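Local coordinates for protein phosphatidylinositol-specific phospholipase C1 (Streptomyces antibioticus, PDB 3H4X) that belongs to the calcium-dependent phosphoinositide phospholipase C family and folds as an irregular, TIM-like beta/alpha barrel, at residues A[71-74]-A[78-81]; A[93-98]-A[108-113]; A[144-149]-A[211-216]; A[257-262]-A[273-278]. All coordinates share one frame; numbering follows the deposited sequence.

Interaction 1: A[71-74]-A[78-81]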
loop_
_atom_site.group_PDB
_atom_site.type_symbol
_atom_site.label_atom_id
_atom_site.label_comp_id
_atom_site.label_asym_id
_atom_site.label_seq_id
_atom_site.Cartn_x
_atom_site.Cartn_y
_atom_site.Cartn_z
ATOM N N SER A 71 -2.427 17.676 11.352
ATOM C CA SER A 71 -2.525 17.033 10.038
ATOM C C SER A 71 -1.359 16.106 9.719
ATOM O O SER A 71 -0.232 16.319 10.175
ATOM C CB SER A 71 -2.714 18.062 8.913
ATOM O OG SER A 71 -1.477 18.571 8.444
ATOM N N TRP A 72 -1.656 15.055 8.957
ATOM C CA TRP A 72 -0.634 14.256 8.295
ATOM C C TRP A 72 -0.355 14.910 6.954
ATOM O O TRP A 72 -1.259 15.062 6.127
ATOM C CB TRP A 72 -1.128 12.836 8.029
ATOM C CG TRP A 72 -0.904 11.854 9.129
ATOM C CD1 TRP A 72 0.241 11.165 9.404
ATOM C CD2 TRP A 72 -1.875 11.414 10.083
ATOM N NE1 TRP A 72 0.043 10.334 10.480
ATOM C CE2 TRP A 72 -1.247 10.472 10.918
ATOM C CE3 TRP A 72 -3.216 11.738 10.320
ATOM C CZ2 TRP A 72 -1.916 9.843 11.972
ATOM C CZ3 TRP A 72 -3.873 11.119 11.359
ATOM C CH2 TRP A 72 -3.223 10.182 12.176
ATOM N N ARG A 73 0.895 15.293 6.728
ATOM C CA ARG A 73 1.249 15.957 5.481
ATOM C C ARG A 73 1.416 14.952 4.357
ATOM O O ARG A 73 1.896 13.839 4.576
ATOM C CB ARG A 73 2.560 16.727 5.628
ATOM C CG ARG A 73 2.703 17.508 6.910
ATOM C CD ARG A 73 1.697 18.637 7.005
ATOM N NE ARG A 73 2.038 19.490 8.139
ATOM C CZ ARG A 73 2.913 20.490 8.079
ATOM N NH1 ARG A 73 3.506 20.784 6.933
ATOM N NH2 ARG A 73 3.185 21.202 9.164
ATOM N N VAL A 74 1.044 15.362 3.150
ATOM C CA VAL A 74 1.334 14.594 1.952
ATOM C C VAL A 74 2.388 15.368 1.174
ATOM O O VAL A 74 2.143 16.501 0.750
ATOM C CB VAL A 74 0.086 14.418 1.075
ATOM C CG1 VAL A 74 0.432 13.645 -0.188
ATOM C CG2 VAL A 74 -1.019 13.722 1.862
ATOM N N ASN A 78 10.703 17.095 2.444
ATOM C CA ASN A 78 10.383 17.675 3.734
ATOM C C ASN A 78 9.247 18.678 3.580
ATOM O O ASN A 78 9.371 19.644 2.831
ATOM C CB ASN A 78 11.610 18.360 4.323
ATOM C CG ASN A 78 11.394 18.781 5.751
ATOM O OD1 ASN A 78 10.732 18.081 6.517
ATOM N ND2 ASN A 78 11.939 19.931 6.119
ATOM N N PRO A 79 8.126 18.453 4.278
ATOM C CA PRO A 79 6.955 19.256 3.934
ATOM C C PRO A 79 7.010 20.720 4.358
ATOM O O PRO A 79 7.497 21.059 5.436
ATOM C CB PRO A 79 5.801 18.535 4.642
ATOM C CG PRO A 79 6.439 17.733 5.712
ATOM C CD PRO A 79 7.807 17.364 5.217
ATOM N N LEU A 80 6.508 21.569 3.476
ATOM C CA LEU A 80 6.194 22.945 3.800
ATOM C C LEU A 80 4.745 23.077 3.362
ATOM O O LEU A 80 4.453 23.196 2.173
ATOM C CB LEU A 80 7.097 23.906 3.030
ATOM C CG LEU A 80 7.174 25.335 3.574
ATOM C CD1 LEU A 80 8.256 26.124 2.850
ATOM C CD2 LEU A 80 5.832 26.055 3.499
ATOM N N GLY A 81 3.839 22.999 4.328
ATOM C CA GLY A 81 2.442 22.735 4.018
ATOM C C GLY A 81 2.321 21.316 3.484
ATOM O O GLY A 81 2.693 20.352 4.157
HETATM O O HOH W 1 4.965 23.260 7.096
#

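Interaction 2: A[93-98]-A[108-113]. With EOH (ethanol), chain F.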
loop_
_atom_site.group_PDB
_atom_site.type_symbol
_atom_site.label_atom_id
_atom_site.label_comp_id
_atom_site.label_asym_id
_atom_site.label_seq_id
_atom_site.Cartn_x
_atom_site.Cartn_y
_atom_site.Cartn_z
ATOM N N SER A 93 -19.023 15.431 -7.624
ATOM C CA SER A 93 -19.272 16.596 -8.477
ATOM C C SER A 93 -18.121 17.593 -8.394
ATOM O O SER A 93 -17.926 18.412 -9.298
ATOM C CB SER A 93 -20.587 17.289 -8.098
ATOM O OG SER A 93 -20.400 18.226 -7.048
ATOM N N GLU A 94 -17.362 17.512 -7.304
ATOM C CA GLU A 94 -16.278 18.451 -7.037
ATOM C C GLU A 94 -14.904 17.948 -7.467
ATOM O O GLU A 94 -13.919 18.667 -7.343
ATOM C CB GLU A 94 -16.225 18.812 -5.549
ATOM C CG GLU A 94 -17.425 19.589 -5.043
ATOM C CD GLU A 94 -17.205 20.171 -3.657
ATOM O OE1 GLU A 94 -16.190 19.829 -3.010
ATOM O OE2 GLU A 94 -18.048 20.977 -3.211
ATOM N N LEU A 95 -14.822 16.716 -7.954
ATOM C CA LEU A 95 -13.526 16.198 -8.375
ATOM C C LEU A 95 -13.005 16.991 -9.573
ATOM O O LEU A 95 -13.757 17.303 -10.505
ATOM C CB LEU A 95 -13.600 14.703 -8.682
ATOM C CG LEU A 95 -13.774 13.807 -7.449
ATOM C CD1 LEU A 95 -14.121 12.390 -7.862
ATOM C CD2 LEU A 95 -12.532 13.829 -6.565
ATOM N N ARG A 96 -11.721 17.332 -9.529
ATOM C CA ARG A 96 -11.087 18.150 -10.558
ATOM C C ARG A 96 -11.679 19.557 -10.591
ATOM O O ARG A 96 -11.998 20.074 -11.664
ATOM C CB ARG A 96 -11.201 17.493 -11.938
ATOM C CG ARG A 96 -10.651 16.082 -11.994
ATOM C CD ARG A 96 -10.804 15.466 -13.381
ATOM N NE ARG A 96 -10.231 14.129 -13.383
ATOM C CZ ARG A 96 -10.861 13.047 -12.941
ATOM N NH1 ARG A 96 -12.107 13.130 -12.494
ATOM N NH2 ARG A 96 -10.236 11.877 -12.949
ATOM N N THR A 97 -11.831 20.173 -9.421
ATOM C CA THR A 97 -12.348 21.543 -9.344
ATOM C C THR A 97 -11.641 22.434 -8.326
ATOM O O THR A 97 -11.709 23.656 -8.430
ATOM C CB THR A 97 -13.857 21.590 -9.005
ATOM O OG1 THR A 97 -14.066 21.195 -7.642
ATOM C CG2 THR A 97 -14.656 20.694 -9.938
ATOM N N LYS A 98 -10.983 21.837 -7.337
ATOM C CA LYS A 98 -10.488 22.604 -6.192
ATOM C C LYS A 98 -8.982 22.825 -6.212
ATOM O O LYS A 98 -8.260 22.200 -6.986
ATOM C CB LYS A 98 -10.893 21.920 -4.883
ATOM C CG LYS A 98 -12.391 21.744 -4.727
ATOM C CD LYS A 98 -12.744 21.065 -3.414
ATOM C CE LYS A 98 -12.219 21.855 -2.228
ATOM N NZ LYS A 98 -12.572 21.223 -0.928
ATOM N N LEU A 108 -8.061 11.325 1.490
ATOM C CA LEU A 108 -9.112 10.392 1.860
ATOM C C LEU A 108 -10.484 10.889 1.417
ATOM O O LEU A 108 -11.334 10.099 1.005
ATOM C CB LEU A 108 -9.085 10.136 3.368
ATOM C CG LEU A 108 -7.866 9.374 3.889
ATOM C CD1 LEU A 108 -7.809 9.477 5.406
ATOM C CD2 LEU A 108 -7.887 7.919 3.433
ATOM N N SER A 109 -10.701 12.197 1.501
ATOM C CA SER A 109 -11.941 12.775 1.002
ATOM C C SER A 109 -12.082 12.553 -0.504
ATOM O O SER A 109 -13.158 12.194 -0.984
ATOM C CB SER A 109 -12.020 14.267 1.331
ATOM O OG SER A 109 -12.142 14.475 2.725
ATOM N N ASP A 110 -11.003 12.763 -1.253
ATOM C CA ASP A 110 -11.039 12.516 -2.694
ATOM C C ASP A 110 -11.392 11.057 -2.961
ATOM O O ASP A 110 -12.199 10.749 -3.846
ATOM C CB ASP A 110 -9.690 12.828 -3.353
ATOM C CG ASP A 110 -9.406 14.315 -3.453
ATOM O OD1 ASP A 110 -10.210 15.124 -2.947
ATOM O OD2 ASP A 110 -8.361 14.668 -4.045
ATOM N N MET A 111 -10.772 10.160 -2.200
ATOM C CA MET A 111 -11.029 8.730 -2.344
ATOM C C MET A 111 -12.494 8.387 -2.090
ATOM O O MET A 111 -13.096 7.613 -2.827
ATOM C CB MET A 111 -10.136 7.924 -1.398
ATOM C CG MET A 111 -8.668 7.940 -1.775
ATOM S SD MET A 111 -7.616 7.133 -0.560
ATOM C CE MET A 111 -8.221 5.452 -0.613
ATOM N N ARG A 112 -13.056 8.948 -1.027
ATOM C CA ARG A 112 -14.457 8.703 -0.698
ATOM C C ARG A 112 -15.385 9.227 -1.793
ATOM O O ARG A 112 -16.321 8.539 -2.210
ATOM C CB ARG A 112 -14.810 9.342 0.647
ATOM C CG ARG A 112 -16.276 9.214 1.044
ATOM C CD ARG A 112 -16.710 7.764 1.094
ATOM N NE ARG A 112 -18.104 7.611 1.512
ATOM C CZ ARG A 112 -18.503 7.503 2.775
ATOM N NH1 ARG A 112 -17.615 7.541 3.760
ATOM N NH2 ARG A 112 -19.794 7.363 3.059
ATOM N N ALA A 113 -15.116 10.442 -2.263
ATOM C CA ALA A 113 -15.926 11.049 -3.312
ATOM C C ALA A 113 -15.891 10.193 -4.573
ATOM O O ALA A 113 -16.923 9.907 -5.184
ATOM C CB ALA A 113 -15.427 12.450 -3.607
HETATM C C1 EOH F . -17.734 7.266 6.865
HETATM C C2 EOH F . -17.499 6.850 8.314
HETATM O O EOH F . -18.697 6.453 6.228
#

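Interaction 3: A[144-149]-A[211-216]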
loop_
_atom_site.group_PDB
_atom_site.type_symbol
_atom_site.label_atom_id
_atom_site.label_comp_id
_atom_site.label_asym_id
_atom_site.label_seq_id
_atom_site.Cartn_x
_atom_site.Cartn_y
_atom_site.Cartn_z
ATOM N N GLU A 144 -4.938 6.883 15.922
ATOM C CA GLU A 144 -5.497 8.066 15.281
ATOM C C GLU A 144 -5.543 7.908 13.760
ATOM O O GLU A 144 -6.457 8.398 13.104
ATOM C CB GLU A 144 -4.721 9.321 15.690
ATOM C CG GLU A 144 -4.862 9.690 17.170
ATOM C CD GLU A 144 -3.882 8.960 18.076
ATOM O OE1 GLU A 144 -2.957 8.296 17.569
ATOM O OE2 GLU A 144 -4.033 9.061 19.312
ATOM N N PHE A 145 -4.554 7.210 13.216
ATOM C CA PHE A 145 -4.520 6.856 11.805
ATOM C C PHE A 145 -5.756 6.021 11.449
ATOM O O PHE A 145 -6.492 6.352 10.517
ATOM C CB PHE A 145 -3.220 6.091 11.548
ATOM C CG PHE A 145 -3.041 5.606 10.141
ATOM C CD1 PHE A 145 -2.481 6.425 9.169
ATOM C CD2 PHE A 145 -3.385 4.311 9.801
ATOM C CE1 PHE A 145 -2.290 5.960 7.880
ATOM C CE2 PHE A 145 -3.194 3.843 8.517
ATOM C CZ PHE A 145 -2.653 4.668 7.556
ATOM N N ASP A 146 -5.999 4.956 12.212
ATOM C CA ASP A 146 -7.180 4.121 11.997
ATOM C C ASP A 146 -8.466 4.946 12.097
ATOM O O ASP A 146 -9.383 4.798 11.286
ATOM C CB ASP A 146 -7.260 3.002 13.037
ATOM C CG ASP A 146 -6.281 1.872 12.791
ATOM O OD1 ASP A 146 -5.725 1.747 11.677
ATOM O OD2 ASP A 146 -6.097 1.081 13.739
ATOM N N ALA A 147 -8.545 5.794 13.120
ATOM C CA ALA A 147 -9.759 6.565 13.369
ATOM C C ALA A 147 -10.100 7.482 12.200
ATOM O O ALA A 147 -11.267 7.630 11.836
ATOM C CB ALA A 147 -9.635 7.362 14.660
ATOM N N LEU A 148 -9.079 8.097 11.615
ATOM C CA LEU A 148 -9.273 8.987 10.478
ATOM C C LEU A 148 -9.774 8.216 9.265
ATOM O O LEU A 148 -10.697 8.651 8.579
ATOM C CB LEU A 148 -7.971 9.714 10.143
ATOM C CG LEU A 148 -8.010 10.591 8.890
ATOM C CD1 LEU A 148 -9.076 11.678 8.982
ATOM C CD2 LEU A 148 -6.643 11.199 8.648
ATOM N N ILE A 149 -9.160 7.071 8.991
ATOM C CA ILE A 149 -9.587 6.261 7.861
ATOM C C ILE A 149 -11.016 5.749 8.057
ATOM O O ILE A 149 -11.817 5.774 7.121
ATOM C CB ILE A 149 -8.592 5.115 7.579
ATOM C CG1 ILE A 149 -7.287 5.697 7.020
ATOM C CG2 ILE A 149 -9.189 4.104 6.611
ATOM C CD1 ILE A 149 -6.170 4.702 6.877
ATOM N N VAL A 211 7.090 -2.173 13.348
ATOM C CA VAL A 211 6.930 -2.705 14.690
ATOM C C VAL A 211 5.815 -1.984 15.441
ATOM O O VAL A 211 5.048 -2.604 16.169
ATOM C CB VAL A 211 8.257 -2.620 15.484
ATOM C CG1 VAL A 211 8.029 -2.863 16.976
ATOM C CG2 VAL A 211 9.277 -3.593 14.912
ATOM N N GLU A 212 5.717 -0.673 15.258
ATOM C CA GLU A 212 4.703 0.092 15.963
ATOM C C GLU A 212 3.298 -0.316 15.527
ATOM O O GLU A 212 2.422 -0.541 16.362
ATOM C CB GLU A 212 4.912 1.592 15.768
ATOM C CG GLU A 212 4.001 2.429 16.632
ATOM C CD GLU A 212 4.394 3.892 16.675
ATOM O OE1 GLU A 212 5.444 4.253 16.105
ATOM O OE2 GLU A 212 3.646 4.680 17.288
ATOM N N TYR A 213 3.069 -0.410 14.221
ATOM C CA TYR A 213 1.728 -0.747 13.766
ATOM C C TYR A 213 1.380 -2.225 13.982
ATOM O O TYR A 213 0.263 -2.555 14.375
ATOM C CB TYR A 213 1.479 -0.307 12.319
ATOM C CG TYR A 213 0.003 -0.271 11.990
ATOM C CD1 TYR A 213 -0.761 0.868 12.227
ATOM C CD2 TYR A 213 -0.638 -1.391 11.484
ATOM C CE1 TYR A 213 -2.121 0.894 11.946
ATOM C CE2 TYR A 213 -1.987 -1.376 11.199
ATOM C CZ TYR A 213 -2.724 -0.238 11.432
ATOM O OH TYR A 213 -4.069 -0.253 11.144
ATOM N N ALA A 214 2.340 -3.114 13.758
ATOM C CA ALA A 214 2.111 -4.526 14.035
ATOM C C ALA A 214 1.810 -4.747 15.518
ATOM O O ALA A 214 0.944 -5.546 15.870
ATOM C CB ALA A 214 3.295 -5.369 13.599
ATOM N N GLY A 215 2.523 -4.034 16.382
ATOM C CA GLY A 215 2.262 -4.113 17.818
ATOM C C GLY A 215 0.861 -3.638 18.162
ATOM O O GLY A 215 0.190 -4.193 19.034
ATOM N N HIS A 216 0.421 -2.605 17.457
ATOM C CA HIS A 216 -0.931 -2.083 17.574
ATOM C C HIS A 216 -1.973 -3.147 17.206
ATOM O O HIS A 216 -2.955 -3.330 17.926
ATOM C CB HIS A 216 -1.021 -0.830 16.700
ATOM C CG HIS A 216 -2.407 -0.331 16.453
ATOM N ND1 HIS A 216 -3.195 0.226 17.436
ATOM C CD2 HIS A 216 -3.116 -0.238 15.303
ATOM C CE1 HIS A 216 -4.344 0.611 16.908
ATOM N NE2 HIS A 216 -4.320 0.341 15.615
#

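Interaction 4: A[257-262]-A[273-278]. With EOH (ethanol), chain N.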
loop_
_atom_site.group_PDB
_atom_site.type_symbol
_atom_site.label_atom_id
_atom_site.label_comp_id
_atom_site.label_asym_id
_atom_site.label_seq_id
_atom_site.Cartn_x
_atom_site.Cartn_y
_atom_site.Cartn_z
ATOM N N VAL A 257 1.552 -9.891 6.806
ATOM C CA VAL A 257 1.206 -10.780 5.699
ATOM C C VAL A 257 1.444 -10.098 4.353
ATOM O O VAL A 257 0.999 -10.578 3.305
ATOM C CB VAL A 257 -0.243 -11.299 5.801
ATOM C CG1 VAL A 257 -0.415 -12.132 7.067
ATOM C CG2 VAL A 257 -1.243 -10.146 5.778
ATOM N N VAL A 258 2.154 -8.971 4.406
ATOM C CA VAL A 258 2.504 -8.177 3.236
ATOM C C VAL A 258 4.000 -7.898 3.293
ATOM O O VAL A 258 4.549 -7.628 4.363
ATOM C CB VAL A 258 1.709 -6.851 3.199
ATOM C CG1 VAL A 258 2.034 -6.055 1.935
ATOM C CG2 VAL A 258 0.216 -7.132 3.304
ATOM N N PHE A 259 4.646 -7.980 2.136
ATOM C CA PHE A 259 6.091 -7.837 2.013
ATOM C C PHE A 259 6.351 -6.932 0.829
ATOM O O PHE A 259 5.638 -6.993 -0.170
ATOM C CB PHE A 259 6.728 -9.209 1.815
ATOM C CG PHE A 259 6.462 -10.143 2.949
ATOM C CD1 PHE A 259 7.390 -10.295 3.967
ATOM C CD2 PHE A 259 5.265 -10.834 3.030
ATOM C CE1 PHE A 259 7.129 -11.135 5.033
ATOM C CE2 PHE A 259 5.002 -11.681 4.089
ATOM C CZ PHE A 259 5.939 -11.834 5.089
ATOM N N ASP A 260 7.355 -6.076 0.951
ATOM C CA ASP A 260 7.564 -5.004 -0.008
ATOM C C ASP A 260 9.062 -4.841 -0.201
ATOM O O ASP A 260 9.793 -4.585 0.762
ATOM C CB ASP A 260 6.934 -3.730 0.562
ATOM C CG ASP A 260 6.887 -2.594 -0.426
ATOM O OD1 ASP A 260 7.955 -2.204 -0.930
ATOM O OD2 ASP A 260 5.776 -2.082 -0.685
ATOM N N GLY A 261 9.539 -5.012 -1.430
ATOM C CA GLY A 261 10.975 -4.963 -1.664
ATOM C C GLY A 261 11.321 -4.770 -3.121
ATOM O O GLY A 261 10.462 -4.830 -4.000
ATOM N N ASP A 262 12.606 -4.548 -3.371
ATOM C CA ASP A 262 13.124 -4.236 -4.694
ATOM C C ASP A 262 12.988 -5.410 -5.669
ATOM O O ASP A 262 13.447 -6.522 -5.388
ATOM C CB ASP A 262 14.591 -3.840 -4.549
ATOM C CG ASP A 262 15.232 -3.507 -5.865
ATOM O OD1 ASP A 262 14.826 -2.502 -6.480
ATOM O OD2 ASP A 262 16.140 -4.257 -6.282
ATOM N N THR A 273 10.942 -16.717 -4.094
ATOM C CA THR A 273 9.705 -15.944 -4.049
ATOM C C THR A 273 8.449 -16.817 -4.055
ATOM O O THR A 273 7.368 -16.334 -3.739
ATOM C CB THR A 273 9.632 -14.905 -5.178
ATOM O OG1 THR A 273 9.838 -15.556 -6.434
ATOM C CG2 THR A 273 10.692 -13.826 -4.988
ATOM N N SER A 274 8.582 -18.100 -4.390
ATOM C CA SER A 274 7.423 -18.993 -4.367
ATOM C C SER A 274 6.856 -19.123 -2.953
ATOM O O SER A 274 5.670 -19.387 -2.771
ATOM C CB SER A 274 7.766 -20.371 -4.938
ATOM O OG SER A 274 8.541 -21.130 -4.030
ATOM N N TRP A 275 7.714 -18.933 -1.958
ATOM C CA TRP A 275 7.322 -19.008 -0.555
ATOM C C TRP A 275 6.127 -18.104 -0.268
ATOM O O TRP A 275 5.196 -18.492 0.436
ATOM C CB TRP A 275 8.519 -18.606 0.306
ATOM C CG TRP A 275 8.322 -18.656 1.789
ATOM C CD1 TRP A 275 8.402 -19.758 2.590
ATOM C CD2 TRP A 275 8.065 -17.544 2.657
ATOM N NE1 TRP A 275 8.195 -19.402 3.900
ATOM C CE2 TRP A 275 7.985 -18.050 3.968
ATOM C CE3 TRP A 275 7.888 -16.171 2.451
ATOM C CZ2 TRP A 275 7.735 -17.234 5.067
ATOM C CZ3 TRP A 275 7.641 -15.365 3.543
ATOM C CH2 TRP A 275 7.568 -15.899 4.836
ATOM N N TYR A 276 6.155 -16.896 -0.826
ATOM C CA TYR A 276 5.089 -15.916 -0.605
ATOM C C TYR A 276 3.780 -16.366 -1.231
ATOM O O TYR A 276 2.707 -16.202 -0.654
ATOM C CB TYR A 276 5.481 -14.544 -1.174
ATOM C CG TYR A 276 6.735 -14.002 -0.553
ATOM C CD1 TYR A 276 6.682 -13.199 0.581
ATOM C CD2 TYR A 276 7.978 -14.320 -1.074
ATOM C CE1 TYR A 276 7.833 -12.720 1.167
ATOM C CE2 TYR A 276 9.132 -13.844 -0.495
ATOM C CZ TYR A 276 9.053 -13.045 0.625
ATOM O OH TYR A 276 10.197 -12.571 1.216
ATOM N N ASP A 277 3.878 -16.916 -2.434
ATOM C CA ASP A 277 2.705 -17.342 -3.187
ATOM C C ASP A 277 2.034 -18.532 -2.500
ATOM O O ASP A 277 0.812 -18.579 -2.351
ATOM C CB ASP A 277 3.134 -17.708 -4.607
ATOM C CG ASP A 277 2.008 -17.605 -5.614
ATOM O OD1 ASP A 277 0.831 -17.506 -5.206
ATOM O OD2 ASP A 277 2.318 -17.630 -6.826
ATOM N N THR A 278 2.848 -19.485 -2.058
ATOM C CA THR A 278 2.338 -20.673 -1.382
ATOM C C THR A 278 1.527 -20.303 -0.138
ATOM O O THR A 278 0.508 -20.928 0.163
ATOM C CB THR A 278 3.496 -21.616 -0.996
ATOM O OG1 THR A 278 4.171 -22.055 -2.182
ATOM C CG2 THR A 278 2.975 -22.821 -0.231
HETATM C C1 EOH N . -0.093 -20.490 -4.965
HETATM C C2 EOH N . 1.104 -21.369 -5.311
HETATM O O EOH N . -0.569 -20.732 -3.661
#

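Interaction 1: A[71-74]-A[78-81]
R73 reaches from the short strand 73-74 past P79 to the backbone of G81 and ties the strand to the loop that follows it. In this beta/alpha-barrel phospholipase C the strand pairs antiparallel with strand 58-64, and only three residues separate it from segment 78-81, so the contact closes a local loop on the protein surface. The aliphatic root of R73 rests against the proline: CB of R73 is 3.8 Å from CB of P79 and CG of R73 is 3.9 Å from CG of P79, the two side chains crossing at about a right angle. W64 of strand 58-64 touches both. A bend at chi2 of R73 (-65°) brings its CD to 3.5 Å from O of G81 and sets the guanidinium beside the glycine. There NH1 of R73 donates a hydrogen bond of 2.9 Å to O of G81. The nitrogen lies in the carbonyl plane, on a lone pair, whereas the oxygen sits 19° out of the guanidinium plane and the N-H...O angle is 145°. NH2 of R73 bonds to O of L68, so carbonyls of two different loops limit the rotation of the group. At the guanidinium edge, and in its plane, a water accepts from NH1 of R73 at 2.9 Å and also from N of G81 at 3.0 Å, joining two donors that cannot bond to each other.

Interaction 2: A[93-98]-A[108-113]
The carboxylate of D110, whose CB packs on L95, is gripped by two backbone N-H groups of the preceding loop: OD1 accepts from N of A89 and OD2 from N of E87. The side chain of E87 in turn holds segment 93-98, with OE1 taking N of R96 and OE2 taking N of both T97 and K98. E87 is thus a second-shell link, anchored to the helix through its own backbone and to the loop through its carboxylate. Direct contact across the two segments is van der Waals packing and rests on one leucine. The bond from CA to CB of L95 runs across the helix rather than at it, but the chain extends with chi2 at 168° and its two methyls end against the helix. CD2 of L95 lies 4.4 Å from CB of D110 and 4.4 Å from CB of A113, bridging residues one turn apart, and CD2 of L95 is 4.1 Å from O of D110. CD1 of L95 approaches C of A113 at 4.3 Å. Helix 104-117 is one of the outer helices of the beta/alpha barrel: M111, whose CB points away from the loop, packs on F189 and F191 of strand 189-195; helix 48-52 touches D110 and M111 through F48 and L95 through A49. R96 fastens the loop through salt bridges to D50 and D53. Farther round the helix, R112 pairs through NE with D116, while NH1 of R112 donates a 2.9 Å hydrogen bond to O of an ethanol molecule, with an N-H...O angle of 153°.

Interaction 3: A[144-149]-A[211-216]
Helices 144-149 and 211-216 cross at -71° with axes 12.7 Å apart, F145 and D146 of the first facing Y213 and H216 of the second. The gap is spanned mainly by the rings of Y213 and H216, which reach D146. D146 and the two rings come from opposite directions, and each carboxylate oxygen takes one of the two rings. OH of Y213 donates at 2.7 Å to OD1 of D146, which accepts on its syn lone pair, and the carboxylate stands almost perpendicular to the phenol ring. NE2 of H216 donates to OD2 of D146 at 2.7 Å along a nearly straight line (168°); the oxygen lies close to the imidazole plane, but the nitrogen meets the carboxylate from above, 35° out of its plane. Both rings leave the helix with CG trans to the backbone N, which sends them in the same direction one turn apart, and CD2 of H216 lies above the rim of the Y213 ring. A second bond to OD1 of D146, from OG1 of T230, further fixes the carboxylate. Beside these bonds, CD2 of F145 packs 4.2 Å from CE1 of Y213. H216 and E212 line an acetyl group site together with P142, which also touches Y213. Strand 189-195 of the beta/alpha barrel packs against the pair through L193, which touches both F145 and Y213.

Interaction 4: A[257-262]-A[273-278]
F259 points from strand 258-262 at helix 274-278, and its ring is met by the edges of Y276 and W275. At the root, CB of F259 lies 3.7 Å from CE1 of Y276. With CG of F259 set beside its own backbone N (chi1 -60°), the ring turns a face to the helix, and CG of F259 comes to 3.4 Å from CE1 of Y276. On one flank CD1 of F259 stays near that same carbon; on the other, CD2 of F259 lies 3.7 Å from CD1 of Y276. CE2 of F259 is farther off, 4.2 Å from CD1 of Y276, and at the tip CZ of F259 meets CZ3 of W275 at 4.2 Å. The tyrosine edge thus stands over the face of F259 near its CG end, an edge-to-face pair with centroids 5.0 Å apart and planes at 70°. W275 forms an offset edge-to-face pair with F259, planes at 76°, and its CE3 sits 3.6 Å above the centre of the Y276 ring, closing a three-ring cluster that Y281 extends. Strand 258-262 lies parallel between strands 232-236 and 282-286, and the helix belongs to the beta-alpha-beta connection from 258-262 to 282-286 in the barrel. An ethanol donates a hydrogen bond to O of D277, away from the cluster. The contact depends on shape and on the weak attraction of ring C-H edges for an aromatic face: F259 serves as acceptor for both neighbours, and the join between strand and helix here is made by oriented aromatic packing rather than by charged groups.

Interaction 1 is a surface contact, whereas interactions 2, 3 and 4 are buried. Interactions 1 and 4 reach the same sheet from opposite sides of the chain's centre, about 31 Å apart between centres. Interactions 1 and 3 meet where W72 packs on E144, F145 and L148, and interactions 2 and 3 meet where L108 of helix 104-117 packs on L148 and I149, so helix 142-153 adjoins both. Chemistry follows place: an arginine and a water tie backbone groups at the surface, a leucine seals a loop to an outer helix, a buried carboxylate joins two helices beside an acetyl group site, and aromatic edges and faces join helix 274-278 to the barrel.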